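Putative cell surface protein, similar to internalin proteins (Listeria monocytogenes EGD-e, PDB 5KZS) is of unknown function but resembles the leucine-rich-repeat internalins, of which InlP binds afadin and facilitates basement membrane crossing. Local coordinates at residues Leu197-Asn202 with Asn218-Asp223; Leu151-Met156 with Leu175-Asn180; Phe89-Thr94 with Asp118-Pro123; Asn73-Ser78 with His97-Phe102; Ala24-Lys29 with Leu51-Glu56. All blocks are in the same frame, centred on the assembly; numbering follows the deposited sequence.

Interaction 1 (Leu197-Asn202 with Asn218-Asp223); sequences LNLSFN and NNLNLD
Leu197 and Asn198 run parallel to Leu220 and Asn221 as adjacent strands, and Leu197 is held at both backbone ends: its N donates to Asn219 O (2.9 Å) and its O accepts from Asn221 N. Leu199 N then bonds to Asn221 O, and beyond the strand ends Phe201 N still reaches Asp223 O at 3.1 Å, so the pairing continues into the turns. On one face the amides of Asn198 and Asn221 lie side by side and point the same way, their planes 2° apart. Asn198 OD1 rests 3.4 Å from Asn221 CB, but each amide oxygen is bonded within its own segment. CG stands anti to N in both asparagines (chi1 -170° in Asn198), which carries OD1 forward to the backbone N two residues on, an Asx turn: Ser200 N for Asn198, and Asp223 N for Asn221. Asn198 OD1 also takes Ser200 OG, at 2.7 Å. On the other, buried face Leu197 and Leu220 lie alongside one another, CD2 of the first 3.8 Å from CD1 of the second. Leu199 CD1 reaches over to the same Leu220 CD1, at 3.7 Å. Strand 174-176 flanks Leu197 and Asn198 through Leu175 and Asp176; strand 238-239 follows beyond 218-223, with Phe239 on Asn221 and Ile238 on Leu222. Asp223 OD1 accepts from the backbone N of Glu241 and Asn242, and the Phe201 ring stacks with His179 and Tyr224.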
# COMPACT_ATOMS: atom_id res chain seq x y z
N LEU A 197 4.14 0.59 -8.58
CA LEU A 197 3.72 1.46 -7.50
C LEU A 197 2.26 1.17 -7.27
O LEU A 197 1.42 1.40 -8.15
CB LEU A 197 3.96 2.93 -7.88
CG LEU A 197 3.51 4.04 -6.92
CD1 LEU A 197 4.10 3.87 -5.53
CD2 LEU A 197 3.91 5.39 -7.47
N ASN A 198 1.94 0.64 -6.10
CA ASN A 198 0.56 0.28 -5.82
C ASN A 198 -0.04 1.31 -4.87
O ASN A 198 0.40 1.41 -3.71
CB ASN A 198 0.51 -1.12 -5.24
CG ASN A 198 -0.89 -1.67 -5.14
OD1 ASN A 198 -1.89 -0.98 -5.34
ND2 ASN A 198 -0.96 -2.95 -4.81
N LEU A 199 -1.03 2.06 -5.38
CA LEU A 199 -1.76 3.05 -4.58
C LEU A 199 -3.28 2.83 -4.53
O LEU A 199 -4.03 3.75 -4.23
CB LEU A 199 -1.46 4.46 -5.10
CG LEU A 199 0.03 4.80 -5.25
CD1 LEU A 199 0.22 6.06 -6.06
CD2 LEU A 199 0.71 4.94 -3.90
N SER A 200 -3.72 1.60 -4.80
CA SER A 200 -5.14 1.25 -4.72
C SER A 200 -5.72 1.40 -3.30
O SER A 200 -4.98 1.36 -2.32
CB SER A 200 -5.33 -0.19 -5.20
OG SER A 200 -4.43 -1.06 -4.54
N PHE A 201 -7.03 1.58 -3.22
CA PHE A 201 -7.75 1.82 -1.95
C PHE A 201 -7.09 2.91 -1.09
O PHE A 201 -6.61 2.66 0.04
CB PHE A 201 -7.89 0.57 -1.10
CG PHE A 201 -8.49 -0.61 -1.80
CD1 PHE A 201 -7.69 -1.46 -2.57
CD2 PHE A 201 -9.83 -0.95 -1.60
CE1 PHE A 201 -8.22 -2.59 -3.17
CE2 PHE A 201 -10.38 -2.08 -2.20
CZ PHE A 201 -9.57 -2.90 -2.99
N ASN A 202 -7.05 4.11 -1.67
CA ASN A 202 -6.58 5.30 -0.99
C ASN A 202 -7.66 6.39 -1.16
O ASN A 202 -8.81 6.08 -1.53
CB ASN A 202 -5.20 5.70 -1.53
CG ASN A 202 -4.06 4.98 -0.83
OD1 ASN A 202 -3.67 5.31 0.30
ND2 ASN A 202 -3.49 3.99 -1.51
N ASN A 218 6.15 0.67 -14.96
CA ASN A 218 5.29 -0.20 -15.78
C ASN A 218 3.88 -0.33 -15.25
O ASN A 218 2.97 -0.67 -16.02
CB ASN A 218 5.85 -1.62 -15.81
CG ASN A 218 7.21 -1.70 -16.47
OD1 ASN A 218 7.55 -0.89 -17.34
ND2 ASN A 218 8.02 -2.68 -16.05
N ASN A 219 3.68 -0.09 -13.95
CA ASN A 219 2.44 -0.43 -13.28
C ASN A 219 2.17 0.55 -12.16
O ASN A 219 2.87 0.56 -11.15
CB ASN A 219 2.53 -1.86 -12.74
CG ASN A 219 1.42 -2.22 -11.75
OD1 ASN A 219 1.61 -3.09 -10.88
ND2 ASN A 219 0.25 -1.57 -11.87
N LEU A 220 1.12 1.36 -12.34
CA LEU A 220 0.67 2.30 -11.34
C LEU A 220 -0.76 1.94 -11.01
O LEU A 220 -1.69 2.30 -11.74
CB LEU A 220 0.76 3.73 -11.87
CG LEU A 220 0.24 4.88 -10.99
CD1 LEU A 220 0.76 4.83 -9.56
CD2 LEU A 220 0.61 6.22 -11.60
N ASN A 221 -0.94 1.22 -9.92
CA ASN A 221 -2.27 0.77 -9.57
C ASN A 221 -3.01 1.90 -8.87
O ASN A 221 -2.65 2.29 -7.76
CB ASN A 221 -2.19 -0.46 -8.68
CG ASN A 221 -3.53 -1.15 -8.51
OD1 ASN A 221 -4.58 -0.52 -8.66
ND2 ASN A 221 -3.50 -2.44 -8.21
N LEU A 222 -4.06 2.41 -9.52
CA LEU A 222 -4.90 3.44 -8.94
C LEU A 222 -6.33 3.00 -8.64
O LEU A 222 -7.17 3.84 -8.31
CB LEU A 222 -4.92 4.66 -9.86
CG LEU A 222 -3.54 5.25 -10.19
CD1 LEU A 222 -3.69 6.45 -11.10
CD2 LEU A 222 -2.80 5.65 -8.92
N ASP A 223 -6.61 1.70 -8.71
CA ASP A 223 -7.94 1.14 -8.44
C ASP A 223 -8.51 1.65 -7.11
O ASP A 223 -7.78 1.87 -6.18
CB ASP A 223 -7.85 -0.40 -8.41
CG ASP A 223 -9.15 -1.10 -8.82
OD1 ASP A 223 -9.84 -0.62 -9.76
OD2 ASP A 223 -9.48 -2.16 -8.23

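Interaction 2 (Leu151-Met156 with Leu175-Asn180); sequences LYMADM and LDLSHN
The Tyr152 ring meets Asp176 at its CD2 corner: Asp176 OD2 lies at the ring edge, in its plane, 3.8 Å from CD2, while Asp176 CB approaches the same Tyr152 atom obliquely at 3.5 Å. Ring and carboxylate planes are 56° apart, and the Tyr152 hydroxyl bonds to Gln150. Asp176 OD1 is turned the other way along its strand, to Ser178 N two residues on (an Asx turn) and, through its syn lone pair, to Ser178 OG at 2.6 Å; Ala154 CB packs against this hydroxyl. The second flat group, the Asn180 amide, bridges to the neighbouring turn with both ends. In the amide plane its ND2 donates to Met153 O (2.9 Å), almost straight at 169°, and its OD1 accepts from Met156 N (2.8 Å). CG of Asn180 lies beside its own backbone N (chi1 -75°), directing the amide across to those two groups. A further donor to OD1 is Ile158 N, so this buried amide is well satisfied. Backbone bonds supply the rest: Asp176 N to Leu151 O, Met153 N to Asp176 O, and Asp155 N to Ser178 O. Beneath, Leu151 and Leu175 lie side by side in the core, and CB of Met153, a selenomethionine, touches Leu177 CD2. Parallel LxL stretches (Met153 at the second leucine position) followed by a buried asparagine that ties one turn to the next are the signature of the leucine-rich-repeat solenoid.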
# COMPACT_ATOMS: atom_id res chain seq x y z
N LEU A 151 9.23 -2.64 -1.06
CA LEU A 151 8.74 -2.12 0.22
C LEU A 151 7.22 -2.17 0.28
O LEU A 151 6.55 -1.50 -0.49
CB LEU A 151 9.24 -0.68 0.42
CG LEU A 151 8.78 0.11 1.66
CD1 LEU A 151 9.06 -0.68 2.94
CD2 LEU A 151 9.46 1.48 1.73
N TYR A 152 6.69 -2.98 1.20
CA TYR A 152 5.25 -3.24 1.28
C TYR A 152 4.69 -2.66 2.56
O TYR A 152 4.97 -3.16 3.64
CB TYR A 152 4.95 -4.74 1.20
CG TYR A 152 5.37 -5.35 -0.11
CD1 TYR A 152 6.66 -5.84 -0.30
CD2 TYR A 152 4.48 -5.43 -1.18
CE1 TYR A 152 7.04 -6.41 -1.50
CE2 TYR A 152 4.86 -5.98 -2.39
CZ TYR A 152 6.14 -6.46 -2.54
OH TYR A 152 6.51 -6.99 -3.74
N MSE A 153 3.91 -1.59 2.44
CA MSE A 153 3.41 -0.88 3.60
C MSE A 153 1.93 -0.62 3.46
O MSE A 153 1.46 0.49 3.70
CB MSE A 153 4.16 0.44 3.62
CG MSE A 153 5.67 0.33 3.46
SE MSE A 153 6.39 0.19 5.27
CE MSE A 153 6.44 2.11 5.57
N ALA A 154 1.18 -1.65 3.07
CA ALA A 154 -0.26 -1.51 2.83
C ALA A 154 -1.06 -1.68 4.10
O ALA A 154 -0.61 -2.34 5.02
CB ALA A 154 -0.70 -2.53 1.80
N ASP A 155 -2.24 -1.09 4.17
CA ASP A 155 -3.15 -1.28 5.31
C ASP A 155 -2.56 -0.83 6.64
O ASP A 155 -2.78 -1.47 7.68
CB ASP A 155 -3.63 -2.75 5.39
CG ASP A 155 -4.88 -2.93 6.27
OD1 ASP A 155 -5.61 -1.95 6.55
OD2 ASP A 155 -5.13 -4.07 6.69
N MSE A 156 -1.81 0.27 6.62
CA MSE A 156 -1.14 0.77 7.83
C MSE A 156 -1.66 2.11 8.32
O MSE A 156 -1.09 2.66 9.24
CB MSE A 156 0.37 0.88 7.57
CG MSE A 156 0.98 -0.40 7.05
SE MSE A 156 2.94 -0.31 7.17
CE MSE A 156 3.19 -0.61 9.10
N LEU A 175 6.87 -0.62 -4.74
CA LEU A 175 6.41 0.13 -3.58
C LEU A 175 4.90 0.05 -3.42
O LEU A 175 4.16 0.51 -4.29
CB LEU A 175 6.85 1.59 -3.70
CG LEU A 175 6.38 2.61 -2.65
CD1 LEU A 175 6.72 2.20 -1.22
CD2 LEU A 175 7.03 3.94 -2.98
N ASP A 176 4.46 -0.54 -2.32
CA ASP A 176 3.05 -0.84 -2.12
C ASP A 176 2.55 0.01 -0.96
O ASP A 176 2.95 -0.19 0.18
CB ASP A 176 2.88 -2.35 -1.85
CG ASP A 176 1.42 -2.79 -1.83
OD1 ASP A 176 0.56 -1.97 -1.43
OD2 ASP A 176 1.14 -3.97 -2.19
N LEU A 177 1.67 0.95 -1.28
CA LEU A 177 1.07 1.84 -0.28
C LEU A 177 -0.46 1.76 -0.32
O LEU A 177 -1.16 2.69 0.10
CB LEU A 177 1.58 3.27 -0.49
CG LEU A 177 3.10 3.44 -0.25
CD1 LEU A 177 3.66 4.68 -0.93
CD2 LEU A 177 3.44 3.49 1.24
N SER A 178 -0.97 0.62 -0.78
CA SER A 178 -2.40 0.43 -0.98
C SER A 178 -3.12 0.34 0.36
O SER A 178 -2.49 0.10 1.37
CB SER A 178 -2.64 -0.86 -1.77
OG SER A 178 -1.98 -1.95 -1.14
N HIS A 179 -4.43 0.55 0.37
CA HIS A 179 -5.23 0.44 1.60
C HIS A 179 -4.79 1.38 2.74
O HIS A 179 -4.86 1.05 3.92
CB HIS A 179 -5.28 -1.02 2.10
CG HIS A 179 -6.18 -1.89 1.29
ND1 HIS A 179 -7.55 -1.89 1.46
CD2 HIS A 179 -5.91 -2.79 0.31
CE1 HIS A 179 -8.09 -2.76 0.62
NE2 HIS A 179 -7.12 -3.32 -0.09
N ASN A 180 -4.33 2.57 2.36
CA ASN A 180 -3.98 3.61 3.31
C ASN A 180 -4.90 4.80 3.02
O ASN A 180 -5.82 4.66 2.21
CB ASN A 180 -2.49 3.93 3.15
CG ASN A 180 -1.58 2.85 3.76
OD1 ASN A 180 -1.75 2.45 4.92
ND2 ASN A 180 -0.58 2.41 2.99

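Interaction 3 (Phe89-Thr94 with Asp118-Pro123); sequences FPDIST and DYQNYP
Tyr119 and Tyr122 send their hydroxyls into the backbone of Phe89-Ile92, while Asp91 answers with its carboxylate in the opposite direction. The Tyr119 ring meets Phe89 O and Asp91 CB at its edge, in plane, and its OH donates to Phe89 O; a water joins that OH to Phe89 N. Tyr122 also approaches edge-on: its OH donates to Pro90 O (2.6 Å) and accepts from Ile92 N (3.1 Å), which fixes the hydroxyl between two backbone groups. CD2 of Tyr122 lies 3.6 Å above one face of the Tyr119 ring, near its rim. Phe89 crosses Tyr122 at about a right angle, its CE2 3.5 Å from Tyr122 OH. With CG anti to N (chi1 -171°), Asp91 extends across to the Gln120-Asn121 backbone. OD2 of Asp91 takes Gln120 N at 3.0 Å, nearly straight (174°). Asp91 OD1 lies over one face of the Tyr122 ring, accepts Asn121 N through its syn lone pair, and has a weaker bond from Asn121 ND2. Both segments are loops connecting strands of the parallel sheet: Phe89 and Tyr119 pack on Leu101 of strand 100-103, and Phe89 and Pro90 lean on Met63 of helix 60-64.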
# COMPACT_ATOMS: atom_id res chain seq x y z
N PHE A 89 10.96 -4.48 15.13
CA PHE A 89 12.11 -5.38 15.16
C PHE A 89 13.35 -4.49 15.27
O PHE A 89 13.48 -3.54 14.48
CB PHE A 89 12.19 -6.24 13.91
CG PHE A 89 13.23 -7.32 14.00
CD1 PHE A 89 12.96 -8.49 14.71
CD2 PHE A 89 14.48 -7.16 13.40
CE1 PHE A 89 13.92 -9.49 14.83
CE2 PHE A 89 15.44 -8.16 13.50
CZ PHE A 89 15.16 -9.32 14.22
N PRO A 90 14.25 -4.77 16.23
CA PRO A 90 15.32 -3.83 16.52
C PRO A 90 16.46 -3.84 15.50
O PRO A 90 16.53 -4.72 14.64
CB PRO A 90 15.82 -4.29 17.90
CG PRO A 90 15.55 -5.75 17.92
CD PRO A 90 14.33 -5.98 17.08
N ASP A 91 17.33 -2.84 15.63
CA ASP A 91 18.48 -2.64 14.75
C ASP A 91 19.70 -3.22 15.45
O ASP A 91 20.48 -2.49 16.05
CB ASP A 91 18.65 -1.13 14.50
CG ASP A 91 19.69 -0.81 13.42
OD1 ASP A 91 20.28 -1.73 12.80
OD2 ASP A 91 19.90 0.41 13.18
N ILE A 92 19.87 -4.53 15.35
CA ILE A 92 20.97 -5.24 16.01
C ILE A 92 22.09 -5.57 15.04
O ILE A 92 21.87 -5.71 13.84
CB ILE A 92 20.48 -6.52 16.72
CG1 ILE A 92 20.09 -7.64 15.74
CG2 ILE A 92 19.29 -6.19 17.62
CD1 ILE A 92 19.75 -8.95 16.42
N SER A 93 23.28 -5.75 15.57
CA SER A 93 24.48 -5.96 14.75
C SER A 93 24.80 -7.44 14.51
O SER A 93 25.80 -7.75 13.86
CB SER A 93 25.66 -5.27 15.41
OG SER A 93 25.86 -5.79 16.71
N THR A 94 23.97 -8.36 15.02
CA THR A 94 24.24 -9.79 14.88
C THR A 94 23.56 -10.48 13.71
O THR A 94 23.59 -11.70 13.66
CB THR A 94 23.86 -10.56 16.17
OG1 THR A 94 22.49 -10.34 16.49
CG2 THR A 94 24.74 -10.13 17.33
N ASP A 118 15.28 3.65 11.00
CA ASP A 118 16.17 3.94 9.89
C ASP A 118 17.36 2.98 10.07
O ASP A 118 18.39 3.36 10.60
CB ASP A 118 16.59 5.42 9.95
CG ASP A 118 17.55 5.83 8.83
OD1 ASP A 118 17.66 5.14 7.80
OD2 ASP A 118 18.20 6.88 8.98
N TYR A 119 17.18 1.73 9.64
CA TYR A 119 18.12 0.65 9.95
C TYR A 119 19.53 0.86 9.38
O TYR A 119 19.70 1.08 8.18
CB TYR A 119 17.61 -0.71 9.44
CG TYR A 119 16.41 -1.30 10.16
CD1 TYR A 119 16.47 -1.67 11.50
CD2 TYR A 119 15.22 -1.55 9.47
CE1 TYR A 119 15.37 -2.26 12.14
CE2 TYR A 119 14.12 -2.13 10.10
CZ TYR A 119 14.19 -2.48 11.43
OH TYR A 119 13.09 -3.05 12.04
N GLN A 120 20.52 0.76 10.26
CA GLN A 120 21.93 0.89 9.90
C GLN A 120 22.68 -0.45 9.80
O GLN A 120 23.66 -0.55 9.04
CB GLN A 120 22.63 1.79 10.94
CG GLN A 120 22.02 3.17 11.08
CD GLN A 120 22.11 3.98 9.80
OE1 GLN A 120 23.20 4.24 9.30
NE2 GLN A 120 20.96 4.36 9.24
N ASN A 121 22.24 -1.48 10.54
CA ASN A 121 22.96 -2.76 10.61
C ASN A 121 22.55 -3.83 9.59
O ASN A 121 23.13 -4.91 9.58
CB ASN A 121 22.87 -3.33 12.02
CG ASN A 121 23.54 -2.44 13.04
OD1 ASN A 121 24.76 -2.27 13.03
ND2 ASN A 121 22.75 -1.85 13.92
N TYR A 122 21.58 -3.52 8.73
CA TYR A 122 21.17 -4.42 7.64
C TYR A 122 21.44 -3.76 6.27
O TYR A 122 20.50 -3.40 5.55
CB TYR A 122 19.69 -4.81 7.81
CG TYR A 122 19.29 -5.13 9.24
CD1 TYR A 122 20.04 -6.02 10.01
CD2 TYR A 122 18.16 -4.55 9.82
CE1 TYR A 122 19.68 -6.31 11.32
CE2 TYR A 122 17.80 -4.84 11.13
CZ TYR A 122 18.56 -5.72 11.87
OH TYR A 122 18.20 -6.01 13.17
N PRO A 123 22.74 -3.58 5.91
CA PRO A 123 23.09 -2.96 4.61
C PRO A 123 22.80 -3.81 3.37
O PRO A 123 22.84 -3.29 2.26
CB PRO A 123 24.60 -2.73 4.74
CG PRO A 123 25.07 -3.80 5.67
CD PRO A 123 23.96 -3.94 6.67
O HOH W 1 10.43 -2.90 12.96

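Interaction 4 (Asn73-Ser78 with His97-Phe102); sequences NVNIVS and HLNTLF
Main-chain hydrogen bonds carry most of the contact between Asn75-Ser78 and Asn99-Phe102. Val77 is held at both ends, its N donating to Thr100 O (3.1 Å) and its O accepting Phe102 N (2.9 Å). At the start of the strands Asn75 O takes Asn99 N at 3.0 Å, from above the carbonyl plane, and Thr100 N more weakly. CA-H...O contacts run from Ile76 to Thr100 O and from Ser78 to Phe102 O. Farther back, a water accepts from His97 N at 2.7 Å and sits close to Val74 O. The axes of strands 76-78 and 100-102 are 3° apart, as expected for successive strands in the parallel sheet of a leucine-rich-repeat solenoid, where one row of side chains enters the core and the next lines the concave face. In the core row, Val77 and Leu98 cross at about a right angle. CG1 of Val77 is anti to its backbone N (chi1 171°), placing CG2 beside that N, where Leu98 CD1 meets it at 3.5 Å. The same Leu98 methyl comes 3.6 Å from Ile76 N, and Leu101 CD1 is a looser neighbour of Val77 CG1. On the row facing away from the core Ile76 and Thr100 lie side by side, pointing the same way, with Ile76 CG1 3.8 Å from Thr100 CB. Strand 50-53 flanks Val77 through Phe53, while Thr127 and Thr129 of strand 127-129 touch Thr100 and Phe102.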
# COMPACT_ATOMS: atom_id res chain seq x y z
N ASN A 73 24.53 -16.50 8.85
CA ASN A 73 23.93 -16.89 7.58
C ASN A 73 22.42 -16.69 7.48
O ASN A 73 21.83 -17.02 6.44
CB ASN A 73 24.31 -18.35 7.28
CG ASN A 73 25.82 -18.54 7.20
OD1 ASN A 73 26.52 -17.78 6.53
ND2 ASN A 73 26.33 -19.54 7.91
N VAL A 74 21.80 -16.11 8.52
CA VAL A 74 20.38 -15.75 8.47
C VAL A 74 20.24 -14.66 7.44
O VAL A 74 20.95 -13.68 7.50
CB VAL A 74 19.83 -15.24 9.83
CG1 VAL A 74 18.41 -14.68 9.70
CG2 VAL A 74 19.80 -16.37 10.84
N ASN A 75 19.36 -14.86 6.47
CA ASN A 75 19.04 -13.83 5.48
C ASN A 75 17.56 -13.45 5.49
O ASN A 75 17.13 -12.69 4.63
CB ASN A 75 19.51 -14.25 4.07
CG ASN A 75 18.85 -15.54 3.60
OD1 ASN A 75 17.64 -15.71 3.70
ND2 ASN A 75 19.66 -16.46 3.08
N ILE A 76 16.80 -13.95 6.46
CA ILE A 76 15.39 -13.59 6.56
C ILE A 76 14.84 -13.74 7.97
O ILE A 76 15.18 -14.68 8.68
CB ILE A 76 14.52 -14.38 5.55
CG1 ILE A 76 13.03 -14.00 5.68
CG2 ILE A 76 14.67 -15.89 5.73
CD1 ILE A 76 12.17 -14.50 4.54
N VAL A 77 13.97 -12.81 8.35
CA VAL A 77 13.33 -12.78 9.65
C VAL A 77 11.84 -12.59 9.41
O VAL A 77 11.45 -11.67 8.71
CB VAL A 77 13.85 -11.61 10.51
CG1 VAL A 77 13.03 -11.45 11.78
CG2 VAL A 77 15.32 -11.81 10.85
N SER A 78 11.02 -13.43 10.05
CA SER A 78 9.58 -13.45 9.83
C SER A 78 8.80 -13.45 11.14
O SER A 78 8.77 -14.45 11.85
CB SER A 78 9.21 -14.67 8.99
OG SER A 78 9.97 -14.66 7.80
N HIS A 97 23.96 -10.36 7.28
CA HIS A 97 23.53 -10.68 5.91
C HIS A 97 22.00 -10.69 5.70
O HIS A 97 21.53 -11.21 4.69
CB HIS A 97 24.18 -12.00 5.49
CG HIS A 97 25.67 -11.94 5.45
ND1 HIS A 97 26.46 -12.55 6.40
CD2 HIS A 97 26.52 -11.31 4.61
CE1 HIS A 97 27.73 -12.32 6.13
NE2 HIS A 97 27.79 -11.56 5.05
N LEU A 98 21.24 -10.08 6.60
CA LEU A 98 19.78 -10.04 6.50
C LEU A 98 19.33 -9.35 5.21
O LEU A 98 19.69 -8.21 4.95
CB LEU A 98 19.18 -9.33 7.71
CG LEU A 98 17.66 -9.30 7.89
CD1 LEU A 98 17.08 -10.69 8.03
CD2 LEU A 98 17.30 -8.48 9.11
N ASN A 99 18.57 -10.09 4.39
CA ASN A 99 17.99 -9.61 3.12
C ASN A 99 16.53 -9.21 3.22
O ASN A 99 16.07 -8.37 2.45
CB ASN A 99 18.10 -10.69 2.02
CG ASN A 99 19.53 -10.93 1.57
OD1 ASN A 99 20.39 -10.05 1.62
ND2 ASN A 99 19.80 -12.15 1.11
N THR A 100 15.79 -9.84 4.14
CA THR A 100 14.35 -9.68 4.19
C THR A 100 13.84 -9.58 5.61
O THR A 100 14.17 -10.40 6.44
CB THR A 100 13.65 -10.89 3.53
OG1 THR A 100 14.14 -11.07 2.19
CG2 THR A 100 12.13 -10.70 3.49
N LEU A 101 13.00 -8.59 5.85
CA LEU A 101 12.25 -8.47 7.09
C LEU A 101 10.78 -8.59 6.72
O LEU A 101 10.33 -7.88 5.83
CB LEU A 101 12.54 -7.12 7.75
CG LEU A 101 11.61 -6.68 8.89
CD1 LEU A 101 11.71 -7.63 10.06
CD2 LEU A 101 11.97 -5.28 9.32
N PHE A 102 10.04 -9.47 7.39
CA PHE A 102 8.62 -9.71 7.11
C PHE A 102 7.76 -9.80 8.38
O PHE A 102 7.91 -10.74 9.15
CB PHE A 102 8.45 -10.99 6.28
CG PHE A 102 7.02 -11.30 5.91
CD1 PHE A 102 6.23 -12.10 6.73
CD2 PHE A 102 6.47 -10.78 4.74
CE1 PHE A 102 4.91 -12.38 6.40
CE2 PHE A 102 5.15 -11.05 4.40
CZ PHE A 102 4.37 -11.84 5.24
O HOH W 2 23.32 -12.52 8.73

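Interaction 5 (Ala24-Lys29 with Leu51-Glu56); sequences AKDMAK and LGFETE
Leu51 opens the contact with its CD2 methyl, 4.0 Å from CE of Met27, a selenomethionine whose chain bends toward it and crosses it obliquely. Gly52 presents its carbonyl to the helix; Asn30 ND2 bonds to this oxygen. At Phe53 the ring takes up a Met-aromatic contact with Met27, the selenium obliquely placed 5.3 Å from the ring centroid. Phe53 CA lies close to Asp26 OD2. Glu54 N donates to that oxygen (2.7 Å), coming from above the carboxylate plane. The Glu54 side chain folds back past Asp26, and the two carboxylates, their planes 43° apart, bring Glu54 OE1 within 3.0 Å of Asp26 OD1; such closeness might favour protonation of one of them. Lys29 NZ is 4.6 Å from Glu54 OE2, too far for a salt bridge but probably easing the charge. Thr55 N makes a straight second bond to Asp26 OD2 on the syn lone pair, while Thr55 OG1 faces OD1 at a doubtfully short distance. With CG beside its backbone N (chi1 -68°), Asp26 faces both amides and fastens helix 21-31 to the turn after strand 50-53, consistent with the helical, EF-hand-like N-terminal cap of internalins closing the end of the repeat sheet.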
# COMPACT_ATOMS: atom_id res chain seq x y z
N ALA A 24 13.00 -17.68 23.72
CA ALA A 24 13.72 -18.94 23.80
C ALA A 24 12.93 -20.06 23.16
O ALA A 24 13.48 -20.89 22.42
CB ALA A 24 14.02 -19.27 25.26
N LYS A 25 11.64 -20.10 23.49
CA LYS A 25 10.72 -21.05 22.90
C LYS A 25 10.80 -20.97 21.37
O LYS A 25 11.04 -21.97 20.71
CB LYS A 25 9.30 -20.81 23.42
CG LYS A 25 8.29 -21.86 22.98
CD LYS A 25 7.11 -21.94 23.94
CE LYS A 25 5.96 -22.77 23.36
NZ LYS A 25 5.21 -22.05 22.29
N ASP A 26 10.67 -19.76 20.83
CA ASP A 26 10.74 -19.57 19.38
C ASP A 26 12.12 -19.93 18.82
O ASP A 26 12.22 -20.53 17.75
CB ASP A 26 10.39 -18.12 18.99
CG ASP A 26 8.92 -17.79 19.24
OD1 ASP A 26 8.20 -18.64 19.80
OD2 ASP A 26 8.47 -16.69 18.86
N MSE A 27 13.16 -19.58 19.56
CA MSE A 27 14.52 -19.90 19.13
C MSE A 27 14.77 -21.39 19.16
O MSE A 27 15.53 -21.91 18.34
CB MSE A 27 15.54 -19.13 19.99
CG MSE A 27 15.67 -17.66 19.59
SE MSE A 27 16.26 -17.40 17.73
CE MSE A 27 17.45 -18.94 17.37
N ALA A 28 14.13 -22.09 20.10
CA ALA A 28 14.21 -23.56 20.16
C ALA A 28 13.64 -24.15 18.90
O ALA A 28 14.28 -24.98 18.25
CB ALA A 28 13.45 -24.10 21.36
N LYS A 29 12.44 -23.68 18.55
CA LYS A 29 11.79 -24.06 17.31
C LYS A 29 12.63 -23.70 16.08
O LYS A 29 12.77 -24.52 15.19
CB LYS A 29 10.40 -23.43 17.20
CG LYS A 29 9.49 -24.16 16.23
CD LYS A 29 8.59 -23.24 15.43
CE LYS A 29 7.51 -24.03 14.70
NZ LYS A 29 6.61 -23.10 13.96
N LEU A 51 14.72 -16.96 10.65
CA LEU A 51 14.26 -16.88 12.03
C LEU A 51 12.79 -16.50 12.05
O LEU A 51 12.43 -15.40 11.63
CB LEU A 51 15.06 -15.82 12.79
CG LEU A 51 16.57 -16.06 12.97
CD1 LEU A 51 17.20 -14.86 13.66
CD2 LEU A 51 16.85 -17.32 13.77
N GLY A 52 11.93 -17.39 12.52
CA GLY A 52 10.51 -17.08 12.74
C GLY A 52 10.23 -16.76 14.20
O GLY A 52 10.96 -17.22 15.08
N PHE A 53 9.19 -15.97 14.44
CA PHE A 53 8.77 -15.62 15.81
C PHE A 53 7.26 -15.57 15.85
O PHE A 53 6.64 -15.05 14.94
CB PHE A 53 9.36 -14.27 16.25
CG PHE A 53 10.85 -14.24 16.20
CD1 PHE A 53 11.59 -14.71 17.27
CD2 PHE A 53 11.52 -13.83 15.05
CE1 PHE A 53 12.97 -14.74 17.21
CE2 PHE A 53 12.90 -13.86 14.98
CZ PHE A 53 13.62 -14.32 16.06
N GLU A 54 6.69 -16.12 16.92
CA GLU A 54 5.23 -16.21 17.04
C GLU A 54 4.65 -16.04 18.45
O GLU A 54 3.45 -15.83 18.59
CB GLU A 54 4.73 -17.53 16.40
CG GLU A 54 5.42 -18.82 16.89
CD GLU A 54 6.81 -19.07 16.29
OE1 GLU A 54 7.68 -19.66 16.99
OE2 GLU A 54 7.04 -18.68 15.11
N THR A 55 5.47 -16.14 19.49
CA THR A 55 4.98 -16.06 20.86
C THR A 55 4.73 -14.59 21.20
O THR A 55 5.64 -13.75 21.11
CB THR A 55 5.98 -16.68 21.85
OG1 THR A 55 6.46 -17.90 21.32
CG2 THR A 55 5.33 -16.94 23.21
N GLU A 56 3.50 -14.29 21.62
CA GLU A 56 3.06 -12.90 21.75
C GLU A 56 3.55 -12.17 23.01
O GLU A 56 3.25 -10.99 23.18
CB GLU A 56 1.54 -12.81 21.61
CG GLU A 56 1.02 -13.38 20.28
CD GLU A 56 -0.13 -12.59 19.65
OE1 GLU A 56 -0.49 -11.52 20.16
OE2 GLU A 56 -0.66 -13.06 18.62

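Overall arrangement
From the N terminus, interaction 5 comes first, closing a loop that ties helix 21-31 to strand 50-53, the outermost strand at this end of the parallel sheet. Interaction 4 closes the loop between the next strands, 76-79 and 100-103, and is bonded directly to interaction 5 through Ser78. Interaction 3 closes the longer stretch from 89-94 to 118-123 and alone crosses another, interaction 4, where Phe89, Tyr119 and Tyr122 pack on Val77, Leu98 and Leu101. Interactions 2 and 1 each close a loop between successive strands and touch through neighbouring strands 174-176 and 196-198. Interactions 5, 4, 2 and 1 thus run in series; centres of 1 and 5 lie about 35 Å apart.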